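Local coordinates for protein hydrolase, alpha/beta hydrolase FOLD family (Staphylococcus aureus, PDB 2XMZ) that probably catalyses formation of 2-succinyl-6-hydroxy-2,4-cyclohexadiene-1-carboxylate in menaquinone biosynthesis, as a lyase built on the alpha/beta hydrolase fold, at residues 100-105 and 203-208; 58-63 and 181-186; 6-11 and 42-47; 89-94 and 243-248. All blocks are in the same frame, centred on the assembly; numbering follows the deposited sequence. Where two conformers were deposited one is given.

Contact 1 (100-105 and 203-208); sequences YAINGH and LKEIKV
Ile102 and Ile206 press their branches together where the last turn of helix 92-103 meets the loop leading to strand 210-215. The two side chains cross at about a right angle, and CG1 of Ile102 lies 3.7 Å from CG1 of Ile206. In Ile206 the CG1 branch stands anti to the carbonyl carbon (chi1 -62°), which carries CD1 on toward the helix, where it reaches CB of Ala101 at 4.0 Å. A small alanine suits this spot, because its methyl points at the loop and lets the longer isoleucine lie close to the helix. The other branch of Ile102 serves the outer side: CG2 sits 3.9 Å from OE2 of Glu205, a van der Waals contact. The charge of Glu205 is turned to Arg202, with which OE1 forms a salt bridge. Here the packing gives way to water, and one molecule bridges the two backbones, donating to O of Ala101 at 2.8 Å and to O of Glu205 at 3.2 Å. Deeper in, Leu98 of the same helix touches Leu203 and Ile206, while Leu111 of strand 110-114 meets both Ala101 and Ile206, so the contact lies over strand 110-114, where the C-terminal end of helix 92-103 meets the loop before strand 210-215.

Contact 2 (58-63 and 181-186); sequences SSMDET and PHKMAK
The side chain of Met60 is sharply bent, at chi2 (-46°) and again at chi3 (-74°), and its methyl lodges tightly between His182 and Lys186 of helix 181-191 while the sulfur rests on Lys183. Met60 follows Ser59 in a type I beta turn running from Ser59 to Glu62, and the turn docks on the first turns of that helix in this alpha/beta hydrolase fold. The two bends bring CE to the edge of the His182 ring, near its plane and 3.4 Å from CD2. SD lies 3.9 Å from CG of Lys183, whose side chain Met60 crosses at about a right angle. A flexible, unbranched methionine suits such an uneven surface. Lys186 runs past Met60 in the opposite direction, and CE of Met60 lies only 3.5 Å from CD of Lys186, tighter than carbon atoms usually pack. The long aliphatic part of the lysine thus serves as an apolar wall, while its ammonium group lies by the carbonyls of the turn; its firm partners are Asp190, in a salt bridge, and Trp64, in a cation-pi contact. The turn is braced from within as an ST turn, since N of Asp61 donates to OG of Ser59 at 2.9 Å. Water fills the margins. One molecule accepts from NZ of Lys186 and donates to O of Met60; another accepts from NZ of Lys183 at 2.8 Å and lies 2.9 Å from O of Ser58.

Contact 3 (6-11 and 42-47); sequences YKFYEA and NYHVIT
Phe8 and Ile46 face each other as a non-hydrogen-bonded pair of the antiparallel ladder that adds edge strand 6-9 to strand 44-48 of the alpha/beta hydrolase sheet. The two strand segments run at 168°, and four backbone bonds join Lys7 to Thr47 and Tyr9 to Val45, the shortest being Tyr9 N to Val45 O at 2.7 Å. On the Phe8 side of the sheet, CG of Phe8 stands opposite the backbone N (chi1 -176°), which swings the ring across the neighbouring strand; CD1 comes 3.4 Å from CG1 of Ile46, and CZ reaches on to ND1 of His44 at 3.7 Å. A flat ring suits this place, for Tyr80 meets it as well. Tyr6 sends CD2 to CG2 of Ile46 at 3.9 Å. His44 is enclosed further by Ala11, whose CB lies over one ring face in a CH-pi contact, 3.9 Å from the ring centroid; a methyl is small enough to sit there as the chain leaves the strand. The other side of the sheet carries Lys7, Tyr9, Val45 and Thr47. Tyr9 has CG beside its own backbone N (chi1 -59°), so that the ring lies along the ladder with CD2 near CG1 of Val45 and its edge directed at Thr47. A water then joins the two hydroxyls, 2.5 Å from OH of Tyr9 and 2.7 Å from OG1 of Thr47.

Contact 4 (89-94 and 243-248); sequences GYSMGG and TGHTIH
Tyr90 reaches from the end of strand 84-90 into the loop and helix start that carry His245, Thr246 and His248. Its CB lies 4.0 Å from CE1 of His248, and with CG anti to the backbone N (chi1 157°) the ring extends toward the loop. CG is the ring atom nearest His248, 3.6 Å from CE1, because the histidine turns its edge to the tyrosine face in a T-shaped pair with planes at 89°. CD1 and CD2 lie beneath the same edge, CD2 3.7 Å from CE1. Farther out, CE1 of Tyr90 meets O of His245 at 3.4 Å, in the plane of the ring, while CZ lies near both OG1 and the methyl of Thr246 and CE2 only just reaches that methyl. The tip, OH, hydrogen-bonds OG1 of Thr246 at 2.6 Å and also touches CD2 of His245. Over the other face of the ring sits CB of Ser91, so a large aromatic residue lies between Ser91 and His248 and its hydroxyl finds a polar partner in this buried setting. His248 is itself held by Glu114 and Thr31, which fixes the edge it presents. Ser91 adopts a strained backbone with positive phi (54°), and its OG forms a 2.8 Å hydrogen bond with NE2 of His245, in the plane of the imidazole. ND1 of His245 is bonded to Asp218. With Gly89 and Gly93 leaving room for the sharp strand-to-helix turn, this geometry is consistent with the nucleophile elbow and Ser-His-Asp triad of alpha/beta hydrolases.

Contact 4 lies nearest the middle of the chain, its centre about 6 Å from the chain centre, and holds the probable catalytic serine and histidine; the other three lie 19 to 22 Å from it between centres. Contact 1 shares helix 92-103 with it, about 19 Å away between centres, at the end of the helix remote from the elbow. Contact 3 belongs to the same sheet, building its outermost antiparallel strand about 20 Å from contact 4 between centres. Contact 2 joins a loop to helix 181-191, and its nearest atoms come within about 7 Å of contact 4, though the two do not touch. Contact 2 is about 27 Å from both contact 1 and contact 3 between centres.

Contact 1 (100-105 and 203-208)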
loop_
_atom_site.group_PDB
_atom_site.type_symbol
_atom_site.label_atom_id
_atom_site.label_comp_id
_atom_site.label_asym_id
_atom_site.label_seq_id
_atom_site.Cartn_x
_atom_site.Cartn_y
_atom_site.Cartn_z
ATOM N N TYR A 100 -3.874 9.294 4.476
ATOM C CA TYR A 100 -5.259 9.534 4.207
ATOM C C TYR A 100 -6.116 9.400 5.460
ATOM O O TYR A 100 -7.033 10.185 5.642
ATOM C CB TYR A 100 -5.821 8.640 3.096
ATOM C CG TYR A 100 -7.124 9.200 2.591
ATOM C CD1 TYR A 100 -7.142 10.170 1.581
ATOM C CD2 TYR A 100 -8.346 8.812 3.162
ATOM C CE1 TYR A 100 -8.350 10.702 1.134
ATOM C CE2 TYR A 100 -9.532 9.322 2.726
ATOM C CZ TYR A 100 -9.528 10.283 1.712
ATOM O OH TYR A 100 -10.721 10.799 1.286
ATOM N N ALA A 101 -5.818 8.415 6.304
ATOM C CA ALA A 101 -6.542 8.247 7.578
ATOM C C ALA A 101 -6.446 9.490 8.437
ATOM O O ALA A 101 -7.367 9.788 9.192
ATOM C CB ALA A 101 -6.026 7.022 8.368
ATOM N N ILE A 102 -5.310 10.190 8.341
ATOM C CA ILE A 102 -5.044 11.383 9.150
ATOM C C ILE A 102 -5.524 12.687 8.494
ATOM O O ILE A 102 -6.001 13.594 9.178
ATOM C CB ILE A 102 -3.520 11.489 9.430
ATOM C CG1 ILE A 102 -3.072 10.320 10.315
ATOM C CG2 ILE A 102 -3.144 12.836 10.066
ATOM C CD1 ILE A 102 -1.566 10.030 10.273
ATOM N N ASN A 103 -5.394 12.769 7.173
ATOM C CA ASN A 103 -5.579 14.024 6.457
ATOM C C ASN A 103 -6.665 13.995 5.414
ATOM O O ASN A 103 -7.023 15.050 4.888
ATOM C CB ASN A 103 -4.274 14.430 5.778
ATOM C CG ASN A 103 -3.187 14.750 6.776
ATOM O OD1 ASN A 103 -3.293 15.703 7.528
ATOM N ND2 ASN A 103 -2.140 13.948 6.786
ATOM N N GLY A 104 -7.193 12.805 5.114
ATOM C CA GLY A 104 -8.222 12.664 4.071
ATOM C C GLY A 104 -9.532 13.368 4.374
ATOM O O GLY A 104 -9.877 13.624 5.536
ATOM N N HIS A 105 -10.281 13.665 3.328
ATOM C CA HIS A 105 -11.456 14.493 3.480
ATOM C C HIS A 105 -12.747 13.683 3.503
ATOM O O HIS A 105 -13.805 14.189 3.889
ATOM C CB HIS A 105 -11.418 15.652 2.468
ATOM C CG HIS A 105 -10.216 16.544 2.655
ATOM N ND1 HIS A 105 -9.096 16.473 1.848
ATOM C CD2 HIS A 105 -9.934 17.473 3.605
ATOM C CE1 HIS A 105 -8.195 17.345 2.265
ATOM N NE2 HIS A 105 -8.674 17.958 3.337
ATOM N N LEU A 203 -0.263 9.443 14.532
ATOM C CA LEU A 203 -0.911 8.111 14.595
ATOM C C LEU A 203 -2.021 8.018 15.635
ATOM O O LEU A 203 -3.011 7.299 15.430
ATOM C CB LEU A 203 0.115 6.999 14.876
ATOM C CG LEU A 203 1.134 6.719 13.769
ATOM C CD1 LEU A 203 1.999 5.525 14.167
ATOM C CD2 LEU A 203 0.434 6.504 12.397
ATOM N N LYS A 204 -1.837 8.721 16.755
ATOM C CA LYS A 204 -2.832 8.768 17.811
ATOM C C LYS A 204 -4.133 9.446 17.373
ATOM O O LYS A 204 -5.155 9.274 18.013
ATOM C CB LYS A 204 -2.283 9.423 19.097
ATOM C CG LYS A 204 -1.852 10.865 18.960
ATOM C CD LYS A 204 -1.253 11.341 20.277
ATOM C CE LYS A 204 -0.166 12.348 20.057
ATOM N NZ LYS A 204 -0.691 13.584 19.423
ATOM N N GLU A 205 -4.094 10.178 16.263
ATOM C CA GLU A 205 -5.282 10.831 15.751
ATOM C C GLU A 205 -6.186 9.842 15.042
ATOM O O GLU A 205 -7.342 10.124 14.829
ATOM C CB GLU A 205 -4.906 11.938 14.771
ATOM C CG GLU A 205 -3.848 12.894 15.300
ATOM C CD GLU A 205 -3.713 14.110 14.413
ATOM O OE1 GLU A 205 -2.841 14.953 14.683
ATOM O OE2 GLU A 205 -4.474 14.204 13.426
ATOM N N ILE A 206 -5.659 8.685 14.669
ATOM C CA ILE A 206 -6.425 7.712 13.885
ATOM C C ILE A 206 -7.312 6.949 14.853
ATOM O O ILE A 206 -6.816 6.133 15.596
ATOM C CB ILE A 206 -5.469 6.725 13.128
ATOM C CG1 ILE A 206 -4.594 7.480 12.131
ATOM C CG2 ILE A 206 -6.267 5.610 12.401
ATOM C CD1 ILE A 206 -3.589 6.577 11.463
ATOM N N LYS A 207 -8.617 7.212 14.848
ATOM C CA LYS A 207 -9.508 6.615 15.841
ATOM C C LYS A 207 -10.256 5.367 15.361
ATOM O O LYS A 207 -10.897 4.700 16.168
ATOM C CB LYS A 207 -10.543 7.632 16.351
ATOM C CG LYS A 207 -10.015 9.014 16.708
ATOM C CD LYS A 207 -8.928 8.978 17.765
ATOM C CE LYS A 207 -8.528 10.403 18.108
ATOM N NZ LYS A 207 -7.294 10.453 18.931
ATOM N N VAL A 208 -10.200 5.070 14.060
ATOM C CA VAL A 208 -10.989 3.974 13.491
ATOM C C VAL A 208 -10.328 2.636 13.818
ATOM O O VAL A 208 -9.124 2.590 14.071
ATOM C CB VAL A 208 -11.216 4.140 11.945
ATOM C CG1 VAL A 208 -12.063 5.400 11.663
ATOM C CG2 VAL A 208 -9.904 4.167 11.169
HETATM O O HOH W 1 -7.526 10.911 11.771
#

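Contact 2 (58-63 and 181-186)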
loop_
_atom_site.group_PDB
_atom_site.type_symbol
_atom_site.label_atom_id
_atom_site.label_comp_id
_atom_site.label_asym_id
_atom_site.label_seq_id
_atom_site.Cartn_x
_atom_site.Cartn_y
_atom_site.Cartn_z
ATOM N N SER A 58 -2.123 10.251 -14.005
ATOM C CA SER A 58 -1.687 11.502 -13.393
ATOM C C SER A 58 -0.660 12.238 -14.294
ATOM O O SER A 58 0.254 11.614 -14.865
ATOM C CB SER A 58 -1.098 11.229 -12.018
ATOM O OG SER A 58 -2.093 10.743 -11.112
ATOM N N SER A 59 -0.833 13.551 -14.434
ATOM C CA SER A 59 0.036 14.354 -15.286
ATOM C C SER A 59 1.466 14.338 -14.769
ATOM O O SER A 59 1.694 14.587 -13.589
ATOM C CB SER A 59 -0.413 15.806 -15.349
ATOM O OG SER A 59 0.606 16.570 -16.014
ATOM N N MET A 60 2.422 14.106 -15.675
ATOM C CA MET A 60 3.840 14.209 -15.345
ATOM C C MET A 60 4.221 15.604 -14.885
ATOM O O MET A 60 5.306 15.798 -14.345
ATOM C CB MET A 60 4.727 13.874 -16.547
ATOM C CG MET A 60 4.685 12.437 -17.029
ATOM S SD MET A 60 4.801 11.344 -15.624
ATOM C CE MET A 60 6.525 11.504 -15.185
ATOM N N ASP A 61 3.338 16.569 -15.122
ATOM C CA ASP A 61 3.656 17.962 -14.884
ATOM C C ASP A 61 2.964 18.501 -13.621
ATOM O O ASP A 61 2.942 19.694 -13.359
ATOM C CB ASP A 61 3.407 18.794 -16.157
ATOM C CG ASP A 61 4.271 18.320 -17.343
ATOM O OD1 ASP A 61 5.440 17.904 -17.128
ATOM O OD2 ASP A 61 3.803 18.367 -18.501
ATOM N N GLU A 62 2.433 17.585 -12.821
ATOM C CA GLU A 62 1.974 17.919 -11.479
ATOM C C GLU A 62 2.804 17.165 -10.460
ATOM O O GLU A 62 3.279 16.060 -10.731
ATOM C CB GLU A 62 0.507 17.571 -11.314
ATOM C CG GLU A 62 -0.354 18.243 -12.361
ATOM C CD GLU A 62 -1.757 18.488 -11.885
ATOM O OE1 GLU A 62 -1.973 18.479 -10.648
ATOM O OE2 GLU A 62 -2.634 18.702 -12.754
ATOM N N THR A 63 2.967 17.766 -9.286
ATOM C CA THR A 63 3.683 17.125 -8.215
ATOM C C THR A 63 2.804 16.061 -7.532
ATOM O O THR A 63 1.726 16.355 -6.979
ATOM C CB THR A 63 4.183 18.145 -7.187
ATOM O OG1 THR A 63 5.017 19.117 -7.831
ATOM C CG2 THR A 63 4.974 17.440 -6.066
ATOM N N PRO A 181 9.457 3.380 -16.251
ATOM C CA PRO A 181 10.568 3.837 -15.385
ATOM C C PRO A 181 10.575 5.340 -15.082
ATOM O O PRO A 181 10.878 5.731 -13.947
ATOM C CB PRO A 181 11.834 3.435 -16.160
ATOM C CG PRO A 181 11.382 3.174 -17.575
ATOM C CD PRO A 181 9.947 2.683 -17.458
ATOM N N HIS A 182 10.218 6.166 -16.063
ATOM C CA HIS A 182 10.105 7.610 -15.830
ATOM C C HIS A 182 9.030 7.938 -14.779
ATOM O O HIS A 182 9.227 8.821 -13.915
ATOM C CB HIS A 182 9.943 8.394 -17.161
ATOM C CG HIS A 182 8.549 8.378 -17.715
ATOM N ND1 HIS A 182 8.068 7.353 -18.504
ATOM C CD2 HIS A 182 7.528 9.261 -17.588
ATOM C CE1 HIS A 182 6.810 7.605 -18.840
ATOM N NE2 HIS A 182 6.459 8.758 -18.298
ATOM N N LYS A 183 7.911 7.205 -14.813
ATOM C CA LYS A 183 6.886 7.368 -13.802
ATOM C C LYS A 183 7.322 6.843 -12.444
ATOM O O LYS A 183 7.008 7.458 -11.437
ATOM C CB LYS A 183 5.549 6.731 -14.218
ATOM C CG LYS A 183 4.943 7.419 -15.407
ATOM C CD LYS A 183 3.546 6.912 -15.743
ATOM C CE LYS A 183 3.000 7.663 -16.967
ATOM N NZ LYS A 183 1.572 7.331 -17.192
ATOM N N MET A 184 8.045 5.715 -12.417
ATOM C CA MET A 184 8.568 5.194 -11.162
ATOM C C MET A 184 9.505 6.220 -10.531
ATOM O O MET A 184 9.456 6.442 -9.334
ATOM C CB MET A 184 9.264 3.836 -11.378
ATOM C CG MET A 184 8.302 2.734 -11.874
ATOM S SD MET A 184 6.988 2.405 -10.627
ATOM C CE MET A 184 5.643 3.418 -11.253
ATOM N N ALA A 185 10.329 6.859 -11.356
ATOM C CA ALA A 185 11.237 7.907 -10.887
ATOM C C ALA A 185 10.463 9.074 -10.259
ATOM O O ALA A 185 10.813 9.538 -9.173
ATOM C CB ALA A 185 12.126 8.404 -12.044
ATOM N N LYS A 186 9.390 9.517 -10.921
ATOM C CA LYS A 186 8.624 10.618 -10.421
ATOM C C LYS A 186 7.943 10.207 -9.123
ATOM O O LYS A 186 7.943 10.978 -8.184
ATOM C CB LYS A 186 7.646 11.166 -11.468
ATOM C CG LYS A 186 6.881 12.409 -10.985
ATOM C CD LYS A 186 5.986 12.975 -12.068
ATOM C CE LYS A 186 5.065 14.090 -11.533
ATOM N NZ LYS A 186 5.841 15.219 -10.944
HETATM O O HOH W 2 0.919 8.760 -14.824
HETATM O O HOH W 3 8.171 15.588 -12.777
#

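Contact 3 (6-11 and 42-47)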
loop_
_atom_site.group_PDB
_atom_site.type_symbol
_atom_site.label_atom_id
_atom_site.label_comp_id
_atom_site.label_asym_id
_atom_site.label_seq_id
_atom_site.Cartn_x
_atom_site.Cartn_y
_atom_site.Cartn_z
ATOM N N TYR A 6 -8.948 3.585 -11.237
ATOM C CA TYR A 6 -9.574 2.747 -10.209
ATOM C C TYR A 6 -10.617 1.804 -10.802
ATOM O O TYR A 6 -11.235 2.114 -11.820
ATOM C CB TYR A 6 -10.145 3.598 -9.053
ATOM C CG TYR A 6 -11.529 4.164 -9.294
ATOM C CD1 TYR A 6 -11.709 5.350 -10.011
ATOM C CD2 TYR A 6 -12.655 3.520 -8.797
ATOM C CE1 TYR A 6 -12.977 5.865 -10.245
ATOM C CE2 TYR A 6 -13.932 4.022 -9.021
ATOM C CZ TYR A 6 -14.081 5.201 -9.739
ATOM O OH TYR A 6 -15.342 5.701 -9.958
ATOM N N LYS A 7 -10.789 0.647 -10.164
ATOM C CA LYS A 7 -11.789 -0.338 -10.583
ATOM C C LYS A 7 -12.728 -0.659 -9.408
ATOM O O LYS A 7 -12.301 -0.745 -8.253
ATOM C CB LYS A 7 -11.117 -1.604 -11.131
ATOM C CG LYS A 7 -10.151 -1.352 -12.334
ATOM C CD LYS A 7 -9.084 -2.441 -12.437
ATOM C CE LYS A 7 -8.029 -2.126 -13.496
ATOM N NZ LYS A 7 -8.570 -2.222 -14.875
ATOM N N PHE A 8 -14.013 -0.795 -9.711
ATOM C CA PHE A 8 -15.020 -1.096 -8.702
ATOM C C PHE A 8 -15.586 -2.455 -9.042
ATOM O O PHE A 8 -15.995 -2.712 -10.194
ATOM C CB PHE A 8 -16.146 -0.051 -8.713
ATOM C CG PHE A 8 -17.165 -0.247 -7.633
ATOM C CD1 PHE A 8 -17.042 0.423 -6.423
ATOM C CD2 PHE A 8 -18.244 -1.111 -7.818
ATOM C CE1 PHE A 8 -17.975 0.249 -5.409
ATOM C CE2 PHE A 8 -19.190 -1.299 -6.797
ATOM C CZ PHE A 8 -19.054 -0.616 -5.600
ATOM N N TYR A 9 -15.597 -3.315 -8.038
ATOM C CA TYR A 9 -16.114 -4.661 -8.156
ATOM C C TYR A 9 -17.327 -4.760 -7.247
ATOM O O TYR A 9 -17.190 -4.713 -6.024
ATOM C CB TYR A 9 -15.035 -5.674 -7.746
ATOM C CG TYR A 9 -13.770 -5.576 -8.575
ATOM C CD1 TYR A 9 -13.620 -6.340 -9.746
ATOM C CD2 TYR A 9 -12.724 -4.724 -8.199
ATOM C CE1 TYR A 9 -12.468 -6.260 -10.506
ATOM C CE2 TYR A 9 -11.554 -4.628 -8.972
ATOM C CZ TYR A 9 -11.442 -5.408 -10.117
ATOM O OH TYR A 9 -10.306 -5.349 -10.881
ATOM N N GLU A 10 -18.510 -4.859 -7.851
ATOM C CA GLU A 10 -19.751 -4.983 -7.098
ATOM C C GLU A 10 -19.749 -6.262 -6.262
ATOM O O GLU A 10 -19.427 -7.341 -6.767
ATOM C CB GLU A 10 -20.961 -5.015 -8.046
ATOM C CG GLU A 10 -21.644 -3.668 -8.305
ATOM C CD GLU A 10 -22.611 -3.216 -7.184
ATOM O OE1 GLU A 10 -23.603 -3.932 -6.881
ATOM O OE2 GLU A 10 -22.384 -2.118 -6.623
ATOM N N ALA A 11 -20.104 -6.134 -4.987
ATOM C CA ALA A 11 -20.358 -7.299 -4.133
ATOM C C ALA A 11 -21.462 -8.217 -4.688
ATOM O O ALA A 11 -22.413 -7.758 -5.327
ATOM C CB ALA A 11 -20.712 -6.857 -2.721
ATOM N N ASN A 42 -18.892 -10.782 0.037
ATOM C CA ASN A 42 -19.566 -10.024 1.098
ATOM C C ASN A 42 -19.284 -8.519 1.089
ATOM O O ASN A 42 -19.886 -7.772 1.859
ATOM C CB ASN A 42 -19.169 -10.581 2.476
ATOM C CG ASN A 42 -19.650 -12.012 2.704
ATOM O OD1 ASN A 42 -18.841 -12.941 2.782
ATOM N ND2 ASN A 42 -20.968 -12.195 2.815
ATOM N N TYR A 43 -18.344 -8.078 0.254
ATOM C CA TYR A 43 -17.879 -6.685 0.283
ATOM C C TYR A 43 -17.742 -6.111 -1.126
ATOM O O TYR A 43 -17.294 -6.800 -2.039
ATOM C CB TYR A 43 -16.529 -6.568 1.051
ATOM C CG TYR A 43 -16.568 -7.199 2.437
ATOM C CD1 TYR A 43 -16.967 -6.467 3.549
ATOM C CD2 TYR A 43 -16.240 -8.545 2.627
ATOM C CE1 TYR A 43 -17.039 -7.059 4.823
ATOM C CE2 TYR A 43 -16.294 -9.136 3.890
ATOM C CZ TYR A 43 -16.698 -8.390 4.983
ATOM O OH TYR A 43 -16.760 -8.990 6.223
ATOM N N HIS A 44 -18.143 -4.855 -1.302
ATOM C CA HIS A 44 -17.764 -4.113 -2.502
ATOM C C HIS A 44 -16.256 -3.911 -2.445
ATOM O O HIS A 44 -15.696 -3.677 -1.375
ATOM C CB HIS A 44 -18.452 -2.755 -2.570
ATOM C CG HIS A 44 -19.945 -2.837 -2.639
ATOM N ND1 HIS A 44 -20.612 -3.377 -3.713
ATOM C CD2 HIS A 44 -20.896 -2.422 -1.767
ATOM C CE1 HIS A 44 -21.915 -3.299 -3.500
ATOM N NE2 HIS A 44 -22.114 -2.722 -2.328
ATOM N N VAL A 45 -15.604 -4.011 -3.595
ATOM C CA VAL A 45 -14.143 -3.841 -3.634
ATOM C C VAL A 45 -13.766 -2.786 -4.652
ATOM O O VAL A 45 -14.265 -2.801 -5.778
ATOM C CB VAL A 45 -13.375 -5.172 -3.946
ATOM C CG1 VAL A 45 -11.870 -4.893 -4.154
ATOM C CG2 VAL A 45 -13.598 -6.222 -2.845
ATOM N N ILE A 46 -12.874 -1.883 -4.239
ATOM C CA ILE A 46 -12.269 -0.915 -5.127
ATOM C C ILE A 46 -10.759 -1.119 -5.105
ATOM O O ILE A 46 -10.153 -1.323 -4.056
ATOM C CB ILE A 46 -12.563 0.547 -4.703
ATOM C CG1 ILE A 46 -14.059 0.837 -4.812
ATOM C CG2 ILE A 46 -11.774 1.550 -5.572
ATOM C CD1 ILE A 46 -14.472 2.142 -4.134
ATOM N N THR A 47 -10.152 -1.071 -6.281
ATOM C CA THR A 47 -8.710 -1.026 -6.344
ATOM C C THR A 47 -8.386 0.291 -6.990
ATOM O O THR A 47 -9.114 0.726 -7.888
ATOM C CB THR A 47 -8.127 -2.191 -7.163
ATOM O OG1 THR A 47 -8.645 -2.157 -8.485
ATOM C CG2 THR A 47 -8.437 -3.550 -6.497
HETATM O O HOH W 4 -8.160 -4.331 -10.096
#

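Contact 4 (89-94 and 243-248)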
loop_
_atom_site.group_PDB
_atom_site.type_symbol
_atom_site.label_atom_id
_atom_site.label_comp_id
_atom_site.label_asym_id
_atom_site.label_seq_id
_atom_site.Cartn_x
_atom_site.Cartn_y
_atom_site.Cartn_z
ATOM N N GLY A 89 -3.911 -0.366 2.728
ATOM C CA GLY A 89 -2.691 -0.052 2.008
ATOM C C GLY A 89 -1.526 -0.970 2.351
ATOM O O GLY A 89 -1.274 -1.257 3.530
ATOM N N TYR A 90 -0.845 -1.436 1.299
ATOM C CA TYR A 90 0.342 -2.258 1.424
ATOM C C TYR A 90 1.562 -1.425 1.108
ATOM O O TYR A 90 1.641 -0.846 0.031
ATOM C CB TYR A 90 0.298 -3.470 0.461
ATOM C CG TYR A 90 1.663 -4.032 0.138
ATOM C CD1 TYR A 90 2.386 -4.767 1.084
ATOM C CD2 TYR A 90 2.237 -3.832 -1.126
ATOM C CE1 TYR A 90 3.657 -5.281 0.788
ATOM C CE2 TYR A 90 3.533 -4.343 -1.448
ATOM C CZ TYR A 90 4.223 -5.062 -0.482
ATOM O OH TYR A 90 5.460 -5.576 -0.767
ATOM N N SER A 91 2.518 -1.415 2.035
ATOM C CA SER A 91 3.845 -0.827 1.845
ATOM C C SER A 91 3.671 0.618 1.394
ATOM O O SER A 91 3.057 1.392 2.112
ATOM C CB SER A 91 4.680 -1.654 0.846
ATOM O OG SER A 91 6.064 -1.422 1.054
ATOM N N MET A 92 4.131 0.973 0.194
ATOM C CA MET A 92 3.903 2.364 -0.314
ATOM C C MET A 92 2.456 2.810 -0.194
ATOM O O MET A 92 2.193 3.945 0.212
ATOM C CB MET A 92 4.368 2.523 -1.775
ATOM C CG MET A 92 3.984 3.876 -2.443
ATOM S SD MET A 92 4.457 3.886 -4.183
ATOM C CE MET A 92 2.997 3.177 -4.924
ATOM N N GLY A 93 1.526 1.951 -0.600
ATOM C CA GLY A 93 0.106 2.235 -0.462
ATOM C C GLY A 93 -0.385 2.371 0.973
ATOM O O GLY A 93 -1.399 3.040 1.223
ATOM N N GLY A 94 0.317 1.736 1.913
ATOM C CA GLY A 94 0.016 1.904 3.339
ATOM C C GLY A 94 0.450 3.252 3.850
ATOM O O GLY A 94 -0.154 3.773 4.788
ATOM N N THR A 243 6.411 -15.419 6.490
ATOM C CA THR A 243 6.317 -14.526 5.335
ATOM C C THR A 243 7.220 -13.315 5.493
ATOM O O THR A 243 7.528 -12.912 6.604
ATOM C CB THR A 243 4.868 -14.003 5.059
ATOM O OG1 THR A 243 4.345 -13.382 6.238
ATOM C CG2 THR A 243 3.952 -15.133 4.621
ATOM N N GLY A 244 7.612 -12.733 4.363
ATOM C CA GLY A 244 8.341 -11.475 4.356
ATOM C C GLY A 244 7.441 -10.278 4.140
ATOM O O GLY A 244 6.329 -10.188 4.694
ATOM N N HIS A 245 7.915 -9.359 3.321
ATOM C CA HIS A 245 7.283 -8.056 3.188
ATOM C C HIS A 245 5.906 -8.135 2.517
ATOM O O HIS A 245 4.928 -7.566 3.018
ATOM C CB HIS A 245 8.203 -7.132 2.400
ATOM C CG HIS A 245 7.858 -5.688 2.534
ATOM N ND1 HIS A 245 8.007 -4.995 3.718
ATOM C CD2 HIS A 245 7.410 -4.791 1.624
ATOM C CE1 HIS A 245 7.640 -3.737 3.535
ATOM N NE2 HIS A 245 7.294 -3.581 2.270
ATOM N N THR A 246 5.836 -8.842 1.391
ATOM C CA THR A 246 4.588 -8.910 0.607
ATOM C C THR A 246 3.777 -10.134 1.042
ATOM O O THR A 246 3.669 -11.132 0.313
ATOM C CB THR A 246 4.848 -8.942 -0.900
ATOM O OG1 THR A 246 5.943 -8.080 -1.228
ATOM C CG2 THR A 246 3.611 -8.503 -1.676
ATOM N N ILE A 247 3.201 -10.025 2.230
ATOM C CA ILE A 247 2.403 -11.089 2.825
ATOM C C ILE A 247 1.265 -11.532 1.900
ATOM O O ILE A 247 1.059 -12.731 1.714
ATOM C CB ILE A 247 1.753 -10.659 4.148
ATOM C CG1 ILE A 247 2.754 -9.980 5.089
ATOM C CG2 ILE A 247 1.098 -11.886 4.829
ATOM C CD1 ILE A 247 2.068 -9.205 6.227
ATOM N N HIS A 248 0.547 -10.581 1.303
ATOM C CA HIS A 248 -0.636 -10.928 0.480
ATOM C C HIS A 248 -0.291 -11.809 -0.712
ATOM O O HIS A 248 -1.172 -12.407 -1.345
ATOM C CB HIS A 248 -1.461 -9.679 0.087
ATOM C CG HIS A 248 -0.795 -8.748 -0.883
ATOM N ND1 HIS A 248 -0.197 -7.573 -0.495
ATOM C CD2 HIS A 248 -0.702 -8.787 -2.234
ATOM C CE1 HIS A 248 0.288 -6.952 -1.557
ATOM N NE2 HIS A 248 -0.023 -7.662 -2.629
#